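Local coordinates for protein ATPase associated with various cellular activities, AAA_5 (Staphylothermus marinus, PDB 6N0S) that probably hydrolyses ATP as McrB of a restriction endonuclease, this part being its N-terminal EVE domain, a PUA-like fold that probably binds nucleic acid, at residues W13-N18 against D25-T30; L69-I74 against I156-W161; N145-D150 against E175-R180. All blocks are in the same frame, centred on the assembly; numbering follows the deposited sequence.

Contact 1: W13-N18 against D25-T30; sequences WVEINN and DHIGLT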
ATOM      1  N   TRP A  13      -4.879   2.036   7.981  1.00 32.76           N
ATOM      2  CA  TRP A  13      -4.532   0.827   7.234  1.00 35.51           C
ATOM      3  C   TRP A  13      -3.025   0.765   7.080  1.00 31.85           C
ATOM      4  O   TRP A  13      -2.334   1.796   7.141  1.00 33.80           O
ATOM      5  CB  TRP A  13      -5.210   0.779   5.839  1.00 29.40           C
ATOM      6  CG  TRP A  13      -6.691   0.584   5.906  1.00 32.24           C
ATOM      7  CD1 TRP A  13      -7.609   1.466   6.361  1.00 33.84           C
ATOM      8  CD2 TRP A  13      -7.420  -0.598   5.524  1.00 29.62           C
ATOM      9  NE1 TRP A  13      -8.871   0.912   6.280  1.00 35.80           N
ATOM     10  CE2 TRP A  13      -8.772  -0.354   5.765  1.00 35.74           C
ATOM     11  CE3 TRP A  13      -7.047  -1.824   4.980  1.00 32.43           C
ATOM     12  CZ2 TRP A  13      -9.761  -1.308   5.495  1.00 33.76           C
ATOM     13  CZ3 TRP A  13      -7.999  -2.735   4.688  1.00 31.91           C
ATOM     14  CH2 TRP A  13      -9.348  -2.494   4.963  1.00 33.37           C
ATOM     15  N   VAL A  14      -2.515  -0.459   6.912  1.00 30.14           N
ATOM     16  CA  VAL A  14      -1.099  -0.719   6.614  1.00 27.25           C
ATOM     17  C   VAL A  14      -0.978  -1.283   5.207  1.00 29.64           C
ATOM     18  O   VAL A  14      -1.719  -2.186   4.829  1.00 32.53           O
ATOM     19  CB  VAL A  14      -0.469  -1.696   7.615  1.00 31.26           C
ATOM     20  CG1 VAL A  14       0.944  -2.108   7.179  1.00 32.40           C
ATOM     21  CG2 VAL A  14      -0.406  -1.079   9.014  1.00 34.03           C
ATOM     22  N   GLU A  15      -0.054  -0.747   4.443  1.00 30.72           N
ATOM     23  CA  GLU A  15       0.335  -1.308   3.155  1.00 31.54           C
ATOM     24  C   GLU A  15       1.544  -2.212   3.385  1.00 29.75           C
ATOM     25  O   GLU A  15       2.582  -1.753   3.889  1.00 32.15           O
ATOM     26  CB  GLU A  15       0.685  -0.196   2.155  1.00 32.80           C
ATOM     27  CG  GLU A  15       1.033  -0.716   0.751  1.00 36.06           C
ATOM     28  CD  GLU A  15       1.845   0.241  -0.130  1.00 35.64           C
ATOM     29  OE1 GLU A  15       2.757   0.927   0.365  1.00 33.05           O
ATOM     30  OE2 GLU A  15       1.563   0.296  -1.342  1.00 34.80           O
ATOM     31  N   ILE A  16       1.427  -3.474   2.973  1.00 31.16           N
ATOM     32  CA  ILE A  16       2.475  -4.473   3.138  1.00 29.87           C
ATOM     33  C   ILE A  16       3.235  -4.654   1.814  1.00 29.93           C
ATOM     34  O   ILE A  16       2.640  -4.990   0.785  1.00 31.39           O
ATOM     35  CB  ILE A  16       1.870  -5.791   3.633  1.00 36.29           C
ATOM     36  CG1 ILE A  16       1.204  -5.562   4.992  1.00 31.29           C
ATOM     37  CG2 ILE A  16       2.965  -6.852   3.782  1.00 36.20           C
ATOM     38  CD1 ILE A  16       0.261  -6.573   5.316  1.00 39.68           C
ATOM     39  N   ASN A  17       4.536  -4.397   1.837  1.00 34.05           N
ATOM     40  CA  ASN A  17       5.443  -4.529   0.686  1.00 32.41           C
ATOM     41  C   ASN A  17       6.378  -5.704   0.998  1.00 31.63           C
ATOM     42  O   ASN A  17       7.390  -5.550   1.681  1.00 36.44           O
ATOM     43  CB  ASN A  17       6.198  -3.230   0.463  1.00 37.19           C
ATOM     44  CG  ASN A  17       5.272  -2.062   0.125  1.00 37.28           C
ATOM     45  OD1 ASN A  17       4.916  -1.872  -1.023  1.00 37.29           O
ATOM     46  ND2 ASN A  17       4.876  -1.285   1.139  1.00 41.07           N
ATOM     47  N   ASN A  18       5.976  -6.898   0.569  1.00 39.93           N
ATOM     48  CA  ASN A  18       6.619  -8.148   0.957  1.00 44.49           C
ATOM     49  C   ASN A  18       7.480  -8.777  -0.129  1.00 43.53           C
ATOM     50  O   ASN A  18       8.042  -9.849   0.097  1.00 43.60           O
ATOM     51  CB  ASN A  18       5.553  -9.167   1.349  1.00 45.22           C
ATOM     52  CG  ASN A  18       5.745  -9.693   2.741  1.00 54.45           C
ATOM     53  OD1 ASN A  18       5.998  -8.936   3.685  1.00 55.35           O
ATOM     54  ND2 ASN A  18       5.647 -11.011   2.882  1.00 64.61           N
ATOM     55  N   ASP A  25      11.630   3.959  -3.251  1.00 36.99           N
ATOM     56  CA  ASP A  25      11.353   5.371  -3.485  1.00 41.14           C
ATOM     57  C   ASP A  25       9.911   5.612  -3.922  1.00 40.79           C
ATOM     58  O   ASP A  25       9.387   6.716  -3.743  1.00 42.28           O
ATOM     59  CB  ASP A  25      12.308   5.923  -4.559  1.00 44.10           C
ATOM     60  CG  ASP A  25      13.763   5.988  -4.093  1.00 49.79           C
ATOM     61  OD1 ASP A  25      14.037   5.696  -2.912  1.00 50.30           O
ATOM     62  OD2 ASP A  25      14.634   6.367  -4.910  1.00 56.70           O
ATOM     63  N   HIS A  26       9.259   4.620  -4.504  1.00 36.10           N
ATOM     64  CA  HIS A  26       7.872   4.789  -4.916  1.00 36.98           C
ATOM     65  C   HIS A  26       6.880   4.644  -3.762  1.00 34.44           C
ATOM     66  O   HIS A  26       5.681   4.884  -3.957  1.00 34.87           O
ATOM     67  CB  HIS A  26       7.534   3.754  -5.948  1.00 37.35           C
ATOM     68  CG  HIS A  26       7.612   2.369  -5.405  1.00 39.41           C
ATOM     69  ND1 HIS A  26       8.785   1.829  -4.916  1.00 38.01           N
ATOM     70  CD2 HIS A  26       6.651   1.437  -5.213  1.00 37.78           C
ATOM     71  CE1 HIS A  26       8.545   0.608  -4.466  1.00 36.33           C
ATOM     72  NE2 HIS A  26       7.261   0.346  -4.643  1.00 37.40           N
ATOM     73  N   ILE A  27       7.336   4.208  -2.602  1.00 33.63           N
ATOM     74  CA  ILE A  27       6.426   3.887  -1.506  1.00 36.38           C
ATOM     75  C   ILE A  27       5.946   5.185  -0.893  1.00 39.68           C
ATOM     76  O   ILE A  27       6.752   6.067  -0.579  1.00 38.76           O
ATOM     77  CB  ILE A  27       7.098   2.986  -0.465  1.00 37.86           C
ATOM     78  CG1 ILE A  27       7.333   1.609  -1.092  1.00 34.73           C
ATOM     79  CG2 ILE A  27       6.144   2.785   0.784  1.00 37.29           C
ATOM     80  CD1 ILE A  27       8.100   0.641  -0.228  1.00 44.14           C
ATOM     81  N   GLY A  28       4.627   5.326  -0.771  1.00 36.48           N
ATOM     82  CA  GLY A  28       4.041   6.557  -0.311  1.00 31.18           C
ATOM     83  C   GLY A  28       3.360   7.355  -1.392  1.00 34.57           C
ATOM     84  O   GLY A  28       2.686   8.340  -1.072  1.00 37.81           O
ATOM     85  N   LEU A  29       3.460   6.933  -2.652  1.00 32.46           N
ATOM     86  CA  LEU A  29       2.825   7.620  -3.765  1.00 35.46           C
ATOM     87  C   LEU A  29       1.500   7.020  -4.199  1.00 37.46           C
ATOM     88  O   LEU A  29       0.600   7.757  -4.635  1.00 37.58           O
ATOM     89  CB  LEU A  29       3.776   7.624  -4.965  1.00 37.82           C
ATOM     90  CG  LEU A  29       5.108   8.303  -4.739  1.00 38.15           C
ATOM     91  CD1 LEU A  29       5.919   8.192  -6.036  1.00 36.53           C
ATOM     92  CD2 LEU A  29       4.924   9.749  -4.318  1.00 39.06           C
ATOM     93  N   THR A  30       1.370   5.697  -4.169  1.00 37.50           N
ATOM     94  CA  THR A  30       0.123   5.068  -4.579  1.00 33.47           C
ATOM     95  C   THR A  30      -0.076   3.787  -3.803  1.00 33.92           C
ATOM     96  O   THR A  30       0.831   3.283  -3.139  1.00 33.21           O
ATOM     97  CB  THR A  30       0.065   4.725  -6.076  1.00 41.71           C
ATOM     98  OG1 THR A  30       0.976   3.652  -6.353  1.00 38.36           O
ATOM     99  CG2 THR A  30       0.400   5.922  -6.938  1.00 38.77           C
TER
HETATM  100  O   HOH W   1       2.824   3.182  -1.445  1.00 33.01           O
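Ile27 brings the close packing of this contact. Its CD1 comes up against the amide of Asn17 from the opposite direction and lies 3.9 Å from Asn17 CG, with OD1 and ND2 of the same residue scarcely farther away. The other branch, Ile27 CG2, sits 3.9 Å from Glu15 OE1. His59 and Ile61 of strand 54-61 also touch this isoleucine, which is buried.

Beyond Ile27 the segments draw apart, and the link is made through water. Glu15 has CG anti to its own N (chi1 -177°) and an extended chain, which carries the carboxylate out toward the loop; even then OE2 stays 3.6 Å from Thr30 O. A single water joins the two sides: it donates to Glu15 OE1 and to Thr30 O (2.6 Å from the water oxygen) and accepts from Gly28 N at 2.9 Å. The same OE1 accepts from Asn17 ND2 at 3.2 Å, a nearly straight bond (170°) that arrives from above the carboxylate plane, and also bonds His59 ND1, while OE2 pairs with Tyr165 OH. Asn17 ND2 has a second bond, to Tyr60 O. The buried carboxylate is thus gripped at both oxygens, which is likely to keep it from turning.

A sulfate ion lies about 5 Å from the Glu15 side chain, probably picked up from the crystallisation liquor. Polar side chains on an inner strand, a water-linked loop and a nearby anion together are consistent with a pocket on the mixed sheet of this PUA-like EVE fold.

Contact 2: L69-I74 against I156-W161; sequences LGKTFI and ISHITW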
ATOM      1  N   LEU A  69      16.077  -2.483   5.604  1.00 61.92           N
ATOM      2  CA  LEU A  69      14.818  -2.026   6.170  1.00 60.64           C
ATOM      3  C   LEU A  69      13.771  -3.136   6.223  1.00 66.11           C
ATOM      4  O   LEU A  69      12.573  -2.861   6.379  1.00 59.89           O
ATOM      5  CB  LEU A  69      14.317  -0.817   5.372  1.00 63.55           C
ATOM      6  CG  LEU A  69      15.257   0.401   5.418  1.00 61.65           C
ATOM      7  CD1 LEU A  69      14.842   1.485   4.420  1.00 59.99           C
ATOM      8  CD2 LEU A  69      15.333   0.998   6.840  1.00 61.73           C
ATOM      9  N   GLY A  70      14.201  -4.394   6.125  1.00 64.89           N
ATOM     10  CA  GLY A  70      13.258  -5.491   6.240  1.00 58.35           C
ATOM     11  C   GLY A  70      12.538  -5.485   7.580  1.00 46.20           C
ATOM     12  O   GLY A  70      13.106  -5.145   8.616  1.00 56.88           O
ATOM     13  N   LYS A  71      11.271  -5.881   7.558  1.00 52.58           N
ATOM     14  CA  LYS A  71      10.435  -5.933   8.756  1.00 46.01           C
ATOM     15  C   LYS A  71      10.489  -4.615   9.528  1.00 34.90           C
ATOM     16  O   LYS A  71      10.851  -4.566  10.703  1.00 36.72           O
ATOM     17  CB  LYS A  71      10.847  -7.098   9.658  1.00 51.51           C
ATOM     18  CG  LYS A  71      10.464  -8.470   9.123  1.00 54.37           C
ATOM     19  CD  LYS A  71      10.931  -9.587  10.049  1.00 62.76           C
ATOM     20  CE  LYS A  71       9.940 -10.737  10.070  1.00 68.52           C
ATOM     21  NZ  LYS A  71       8.638 -10.268  10.610  1.00 64.38           N
ATOM     22  N   THR A  72      10.103  -3.532   8.849  1.00 32.84           N
ATOM     23  CA  THR A  72      10.046  -2.231   9.507  1.00 36.32           C
ATOM     24  C   THR A  72       8.927  -1.411   8.892  1.00 38.54           C
ATOM     25  O   THR A  72       8.561  -1.589   7.725  1.00 33.78           O
ATOM     26  CB  THR A  72      11.403  -1.464   9.423  1.00 46.45           C
ATOM     27  OG1 THR A  72      11.455  -0.661   8.248  1.00 49.29           O
ATOM     28  CG2 THR A  72      12.545  -2.430   9.361  1.00 44.60           C
ATOM     29  N   PHE A  73       8.371  -0.525   9.706  1.00 35.71           N
ATOM     30  CA  PHE A  73       7.442   0.481   9.229  1.00 35.55           C
ATOM     31  C   PHE A  73       8.274   1.713   8.912  1.00 34.36           C
ATOM     32  O   PHE A  73       8.960   2.234   9.793  1.00 33.94           O
ATOM     33  CB  PHE A  73       6.367   0.768  10.278  1.00 32.85           C
ATOM     34  CG  PHE A  73       5.616  -0.458  10.702  1.00 30.79           C
ATOM     35  CD1 PHE A  73       6.091  -1.247  11.725  1.00 35.37           C
ATOM     36  CD2 PHE A  73       4.463  -0.828  10.063  1.00 33.49           C
ATOM     37  CE1 PHE A  73       5.422  -2.393  12.123  1.00 37.26           C
ATOM     38  CE2 PHE A  73       3.761  -1.987  10.464  1.00 34.04           C
ATOM     39  CZ  PHE A  73       4.263  -2.768  11.470  1.00 32.72           C
ATOM     40  N   ILE A  74       8.217   2.182   7.673  1.00 31.82           N
ATOM     41  CA  ILE A  74       9.147   3.220   7.246  1.00 38.84           C
ATOM     42  C   ILE A  74       8.537   4.621   7.183  1.00 38.01           C
ATOM     43  O   ILE A  74       9.281   5.607   7.190  1.00 40.71           O
ATOM     44  CB  ILE A  74       9.803   2.872   5.886  1.00 36.26           C
ATOM     45  CG1 ILE A  74       8.766   2.805   4.755  1.00 41.02           C
ATOM     46  CG2 ILE A  74      10.651   1.582   6.013  1.00 39.34           C
ATOM     47  CD1 ILE A  74       9.446   2.747   3.369  1.00 42.07           C
ATOM     48  N   ILE A 156       0.533  -5.164  17.371  1.00 44.81           N
ATOM     49  CA  ILE A 156      -0.123  -5.538  16.120  1.00 53.12           C
ATOM     50  C   ILE A 156       0.042  -7.041  15.913  1.00 53.35           C
ATOM     51  O   ILE A 156       0.861  -7.682  16.577  1.00 52.41           O
ATOM     52  CB  ILE A 156       0.422  -4.727  14.921  1.00 51.75           C
ATOM     53  CG1 ILE A 156       1.964  -4.698  14.867  1.00 57.99           C
ATOM     54  CG2 ILE A 156      -0.095  -3.281  14.978  1.00 51.15           C
ATOM     55  CD1 ILE A 156       2.628  -5.899  14.175  1.00 52.59           C
ATOM     56  N   SER A 157      -0.718  -7.620  14.989  1.00 47.24           N
ATOM     57  CA  SER A 157      -0.705  -9.060  14.816  1.00 49.10           C
ATOM     58  C   SER A 157      -0.224  -9.389  13.409  1.00 47.07           C
ATOM     59  O   SER A 157      -1.018  -9.596  12.485  1.00 53.66           O
ATOM     60  CB  SER A 157      -2.096  -9.661  15.101  1.00 43.22           C
ATOM     61  OG  SER A 157      -1.932 -11.056  15.278  1.00 58.03           O
ATOM     62  N   HIS A 158       1.089  -9.487  13.273  1.00 45.49           N
ATOM     63  CA  HIS A 158       1.710  -9.760  11.982  1.00 48.26           C
ATOM     64  C   HIS A 158       1.260 -11.101  11.403  1.00 39.78           C
ATOM     65  O   HIS A 158       1.171 -11.241  10.182  1.00 40.68           O
ATOM     66  CB  HIS A 158       3.239  -9.692  12.162  1.00 43.79           C
ATOM     67  CG  HIS A 158       4.029 -10.059  10.951  1.00 48.81           C
ATOM     68  ND1 HIS A 158       4.344 -11.363  10.634  1.00 57.08           N
ATOM     69  CD2 HIS A 158       4.635  -9.289  10.012  1.00 62.04           C
ATOM     70  CE1 HIS A 158       5.064 -11.386   9.528  1.00 57.30           C
ATOM     71  NE2 HIS A 158       5.264 -10.139   9.134  1.00 63.06           N
ATOM     72  N   ILE A 159       0.931 -12.083  12.249  1.00 45.22           N
ATOM     73  CA  ILE A 159       0.603 -13.408  11.725  1.00 40.71           C
ATOM     74  C   ILE A 159      -0.649 -13.359  10.846  1.00 40.14           C
ATOM     75  O   ILE A 159      -0.810 -14.184   9.939  1.00 42.31           O
ATOM     76  CB  ILE A 159       0.475 -14.411  12.893  1.00 44.61           C
ATOM     77  CG1 ILE A 159       0.360 -15.840  12.375  1.00 50.62           C
ATOM     78  CG2 ILE A 159      -0.715 -14.084  13.793  1.00 47.57           C
ATOM     79  CD1 ILE A 159       1.513 -16.250  11.526  1.00 62.07           C
ATOM     80  N   THR A 160      -1.528 -12.379  11.057  1.00 38.58           N
ATOM     81  CA  THR A 160      -2.745 -12.285  10.261  1.00 38.28           C
ATOM     82  C   THR A 160      -2.524 -11.583   8.939  1.00 37.95           C
ATOM     83  O   THR A 160      -3.444 -11.566   8.116  1.00 39.69           O
ATOM     84  CB  THR A 160      -3.872 -11.577  11.039  1.00 40.82           C
ATOM     85  OG1 THR A 160      -3.594 -10.190  11.202  1.00 37.94           O
ATOM     86  CG2 THR A 160      -4.053 -12.178  12.412  1.00 38.82           C
ATOM     87  N   TRP A 161      -1.313 -11.060   8.703  1.00 37.89           N
ATOM     88  CA  TRP A 161      -0.962 -10.305   7.514  1.00 39.82           C
ATOM     89  C   TRP A 161      -0.489 -11.187   6.371  1.00 42.19           C
ATOM     90  O   TRP A 161      -0.213 -10.679   5.274  1.00 32.65           O
ATOM     91  CB  TRP A 161       0.135  -9.285   7.868  1.00 39.74           C
ATOM     92  CG  TRP A 161      -0.343  -8.224   8.799  1.00 37.55           C
ATOM     93  CD1 TRP A 161      -1.583  -8.131   9.356  1.00 37.96           C
ATOM     94  CD2 TRP A 161       0.404  -7.100   9.293  1.00 36.47           C
ATOM     95  NE1 TRP A 161      -1.665  -7.009  10.142  1.00 35.43           N
ATOM     96  CE2 TRP A 161      -0.463  -6.367  10.135  1.00 37.40           C
ATOM     97  CE3 TRP A 161       1.716  -6.645   9.111  1.00 37.10           C
ATOM     98  CZ2 TRP A 161      -0.066  -5.214  10.793  1.00 40.32           C
ATOM     99  CZ3 TRP A 161       2.108  -5.493   9.757  1.00 34.88           C
ATOM    100  CH2 TRP A 161       1.216  -4.780  10.581  1.00 36.45           C
TER
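Phe73 and Trp161 supply the aromatic part of the contact, reaching toward each other from opposite directions and meeting rim to rim. Phe73 CZ lies 3.8 Å from Trp161 CH2, each atom near the plane of the other ring, so neither ring covers the other's face. Ile156 CD1 adds an aliphatic touch at the same phenylalanine edge, 4.4 Å from Phe73 CZ. An alanine in place of Phe73 would probably leave the rim of Trp161 and the Ile156 methyl without this partner and open a gap between strand and loop.

The polar part is Lys71 over His158. The lysine chain, bent at its last two torsions, crosses the histidine side chain at about a right angle and sets NZ 3.6 Å above one face of the imidazole, displaced toward the rim; NE2 is the nearest ring atom.

Hydrogen bonds within 156-161 shape the loop that carries His158 and Trp161. Ser157 O accepts both Thr160 N and Thr160 OG1, and Trp161 N bonds His158 O at 2.9 Å, closing a short 3-10 turn. On the other segment, Lys71 and Thr72 are set opposite the single residue Ile61 of strand 54-61, which fits a G1 beta bulge at the start of strand 72-80, in the mixed sheet of the PUA-like fold.

Contact 3: N145-D150 against E175-R180; sequences NPVKYD and EAIHSR
Val147 pushes its two methyls into the end of helix 171-178. CG2 does most of the touching: it lies 3.7 Å from Ile177 O and 3.8 Å from Arg180 CB, while CG1 reaches the same Arg180 CB at 4.0 Å. With CG1 anti to the valine N (chi1 -176°), CG2 stands beside that N, and both methyls face the arginine CB. Ile177 CG2 is a looser neighbour, 4.4 Å from Val147 CG2.

One shell out, the helix end is held by its own bonds. Ile177 O, the carbonyl against which the valine methyl rests, accepts Arg180 N at 2.9 Å, and Ser179 N bonds Glu175 O. The arginine chain runs extended from CG to NE, leading away from Val147, and the guanidinium at its end donates from NH1 to Ala176 O at 3.0 Å. That acceptor lies close to the guanidinium plane, yet NH1 stands 43° out of the carbonyl plane.

Farther out, Val147 is tied by backbone bonds to Phe73 on the next strand, and Phe73 also packs on Ile177, so strand and helix share one aromatic neighbour. His178, on the helix, bonds Glu76 through ND1.

No hydrogen bond crosses between the two segments. What joins them is a valine packed on a methylene, a looser methyl and the backbone of the helix end, which depends on fit, whereas the bonds of Arg180 N, Ser179 N and Arg180 NH1 lie within the helix end that the valine meets.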
ATOM      1  N   ASN A 145      13.223   7.635  12.624  1.00 47.28           N
ATOM      2  CA  ASN A 145      13.699   6.339  13.100  1.00 50.10           C
ATOM      3  C   ASN A 145      12.765   5.266  12.554  1.00 50.44           C
ATOM      4  O   ASN A 145      11.598   5.220  12.957  1.00 47.04           O
ATOM      5  CB  ASN A 145      13.746   6.260  14.632  1.00 54.88           C
ATOM      6  CG  ASN A 145      14.149   7.571  15.290  1.00 62.34           C
ATOM      7  OD1 ASN A 145      13.328   8.281  15.896  1.00 59.53           O
ATOM      8  ND2 ASN A 145      15.431   7.890  15.183  1.00 56.56           N
ATOM      9  N   PRO A 146      13.210   4.393  11.657  1.00 45.27           N
ATOM     10  CA  PRO A 146      12.344   3.291  11.218  1.00 45.23           C
ATOM     11  C   PRO A 146      11.848   2.486  12.413  1.00 43.00           C
ATOM     12  O   PRO A 146      12.597   2.155  13.335  1.00 40.37           O
ATOM     13  CB  PRO A 146      13.248   2.464  10.293  1.00 41.37           C
ATOM     14  CG  PRO A 146      14.289   3.461   9.813  1.00 50.61           C
ATOM     15  CD  PRO A 146      14.509   4.396  10.976  1.00 46.14           C
ATOM     16  N   VAL A 147      10.563   2.190  12.410  1.00 41.03           N
ATOM     17  CA  VAL A 147       9.970   1.401  13.478  1.00 38.42           C
ATOM     18  C   VAL A 147      10.135  -0.077  13.135  1.00 39.24           C
ATOM     19  O   VAL A 147       9.462  -0.598  12.246  1.00 40.76           O
ATOM     20  CB  VAL A 147       8.502   1.779  13.684  1.00 34.87           C
ATOM     21  CG1 VAL A 147       7.950   1.030  14.847  1.00 39.39           C
ATOM     22  CG2 VAL A 147       8.363   3.265  13.931  1.00 39.81           C
ATOM     23  N   LYS A 148      11.021  -0.757  13.853  1.00 37.10           N
ATOM     24  CA  LYS A 148      11.234  -2.177  13.632  1.00 42.66           C
ATOM     25  C   LYS A 148      10.025  -2.945  14.158  1.00 40.83           C
ATOM     26  O   LYS A 148       9.402  -2.554  15.153  1.00 38.85           O
ATOM     27  CB  LYS A 148      12.521  -2.659  14.326  1.00 41.51           C
ATOM     28  CG  LYS A 148      13.857  -1.996  13.883  1.00 52.19           C
ATOM     29  CD  LYS A 148      14.584  -2.814  12.793  1.00 62.54           C
ATOM     30  CE  LYS A 148      15.710  -2.025  12.072  1.00 75.43           C
ATOM     31  NZ  LYS A 148      16.981  -1.878  12.874  1.00 74.28           N
ATOM     32  N   TYR A 149       9.677  -4.021  13.452  1.00 43.03           N
ATOM     33  CA  TYR A 149       8.574  -4.883  13.860  1.00 42.39           C
ATOM     34  C   TYR A 149       8.710  -5.329  15.309  1.00 43.46           C
ATOM     35  O   TYR A 149       7.733  -5.324  16.075  1.00 41.52           O
ATOM     36  CB  TYR A 149       8.536  -6.093  12.930  1.00 50.31           C
ATOM     37  CG  TYR A 149       7.637  -7.212  13.402  1.00 50.12           C
ATOM     38  CD1 TYR A 149       6.291  -6.997  13.613  1.00 49.22           C
ATOM     39  CD2 TYR A 149       8.149  -8.487  13.631  1.00 56.83           C
ATOM     40  CE1 TYR A 149       5.467  -8.022  14.056  1.00 56.81           C
ATOM     41  CE2 TYR A 149       7.340  -9.521  14.070  1.00 61.43           C
ATOM     42  CZ  TYR A 149       5.995  -9.290  14.279  1.00 56.41           C
ATOM     43  OH  TYR A 149       5.174 -10.320  14.724  1.00 62.69           O
ATOM     44  N   ASP A 150       9.923  -5.717  15.710  1.00 49.31           N
ATOM     45  CA  ASP A 150      10.141  -6.183  17.077  1.00 46.55           C
ATOM     46  C   ASP A 150       9.721  -5.149  18.123  1.00 49.25           C
ATOM     47  O   ASP A 150       9.397  -5.524  19.253  1.00 55.24           O
ATOM     48  CB  ASP A 150      11.608  -6.564  17.256  1.00 53.45           C
ATOM     49  CG  ASP A 150      11.848  -7.327  18.533  1.00 67.18           C
ATOM     50  OD1 ASP A 150      11.365  -8.482  18.640  1.00 76.91           O
ATOM     51  OD2 ASP A 150      12.507  -6.768  19.435  1.00 74.71           O
ATOM     52  N   GLU A 175      -1.416   4.950  16.626  1.00 40.61           N
ATOM     53  CA  GLU A 175      -0.719   5.791  17.588  1.00 39.30           C
ATOM     54  C   GLU A 175       0.518   5.109  18.132  1.00 41.47           C
ATOM     55  O   GLU A 175       1.532   5.774  18.394  1.00 42.23           O
ATOM     56  CB  GLU A 175      -1.664   6.170  18.735  1.00 43.48           C
ATOM     57  CG  GLU A 175      -2.769   7.100  18.310  1.00 39.57           C
ATOM     58  CD  GLU A 175      -3.398   7.860  19.469  1.00 47.08           C
ATOM     59  OE1 GLU A 175      -3.394   7.348  20.614  1.00 46.60           O
ATOM     60  OE2 GLU A 175      -3.931   8.967  19.221  1.00 47.72           O
ATOM     61  N   ALA A 176       0.480   3.788  18.286  1.00 37.95           N
ATOM     62  CA  ALA A 176       1.647   3.095  18.817  1.00 35.94           C
ATOM     63  C   ALA A 176       2.834   3.172  17.857  1.00 43.49           C
ATOM     64  O   ALA A 176       3.984   3.348  18.287  1.00 44.10           O
ATOM     65  CB  ALA A 176       1.301   1.633  19.103  1.00 38.19           C
ATOM     66  N   ILE A 177       2.582   2.979  16.562  1.00 37.52           N
ATOM     67  CA  ILE A 177       3.640   3.028  15.556  1.00 42.69           C
ATOM     68  C   ILE A 177       4.049   4.470  15.295  1.00 37.79           C
ATOM     69  O   ILE A 177       5.237   4.813  15.275  1.00 41.46           O
ATOM     70  CB  ILE A 177       3.158   2.339  14.261  1.00 40.03           C
ATOM     71  CG1 ILE A 177       3.020   0.824  14.450  1.00 37.34           C
ATOM     72  CG2 ILE A 177       4.107   2.629  13.093  1.00 42.97           C
ATOM     73  CD1 ILE A 177       2.237   0.141  13.300  1.00 39.50           C
ATOM     74  N   HIS A 178       3.056   5.326  15.078  1.00 37.66           N
ATOM     75  CA  HIS A 178       3.292   6.745  14.883  1.00 41.44           C
ATOM     76  C   HIS A 178       4.151   7.326  15.994  1.00 46.70           C
ATOM     77  O   HIS A 178       5.028   8.150  15.736  1.00 43.26           O
ATOM     78  CB  HIS A 178       1.954   7.474  14.822  1.00 43.28           C
ATOM     79  CG  HIS A 178       2.072   8.939  14.513  1.00 45.37           C
ATOM     80  ND1 HIS A 178       2.425   9.411  13.269  1.00 48.97           N
ATOM     81  CD2 HIS A 178       1.834  10.033  15.276  1.00 47.20           C
ATOM     82  CE1 HIS A 178       2.419  10.734  13.285  1.00 55.91           C
ATOM     83  NE2 HIS A 178       2.054  11.135  14.489  1.00 50.99           N
ATOM     84  N   SER A 179       3.912   6.906  17.235  1.00 42.32           N
ATOM     85  CA  SER A 179       4.604   7.480  18.382  1.00 47.98           C
ATOM     86  C   SER A 179       6.030   6.970  18.494  1.00 47.77           C
ATOM     87  O   SER A 179       6.773   7.416  19.373  1.00 42.67           O
ATOM     88  CB  SER A 179       3.826   7.182  19.680  1.00 43.62           C
ATOM     89  OG  SER A 179       4.151   5.902  20.213  1.00 38.34           O
ATOM     90  N   ARG A 180       6.416   6.041  17.628  1.00 45.06           N
ATOM     91  CA  ARG A 180       7.756   5.498  17.614  1.00 47.48           C
ATOM     92  C   ARG A 180       8.523   6.080  16.425  1.00 47.15           C
ATOM     93  O   ARG A 180       7.971   6.705  15.511  1.00 51.77           O
ATOM     94  CB  ARG A 180       7.709   3.965  17.588  1.00 42.44           C
ATOM     95  CG  ARG A 180       7.565   3.354  18.970  1.00 46.17           C
ATOM     96  CD  ARG A 180       7.127   1.906  18.930  1.00 46.84           C
ATOM     97  NE  ARG A 180       7.071   1.301  20.264  1.00 46.15           N
ATOM     98  CZ  ARG A 180       5.967   1.140  21.004  1.00 42.39           C
ATOM     99  NH1 ARG A 180       4.760   1.522  20.582  1.00 40.70           N
ATOM    100  NH2 ARG A 180       6.075   0.565  22.188  1.00 36.57           N
TER

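How the contacts relate
All three contacts reach the five-stranded mixed sheet. Contact 1 uses strand 12-17 in its interior, contact 2 strand 72-80, and contact 3 the neighbouring outer strand 138-148. The centre of contact 2 lies 12 Å from that of contact 1 and 10 Å from that of contact 3. Contact 1 touches contact 2 where Ile16 CD1 packs 3.7 Å from Trp161 CB. Strands 72-80 and 138-148 link contacts 2 and 3 directly, Phe73 N lying 2.8 Å from Val147 O, a probable hydrogen bond. Along the chain contact 1 closes before the others open, whereas the segments of contacts 2 and 3 alternate. One loop close in sequence, one 82 residues away, and helix 171-178 thus pack against one sheet.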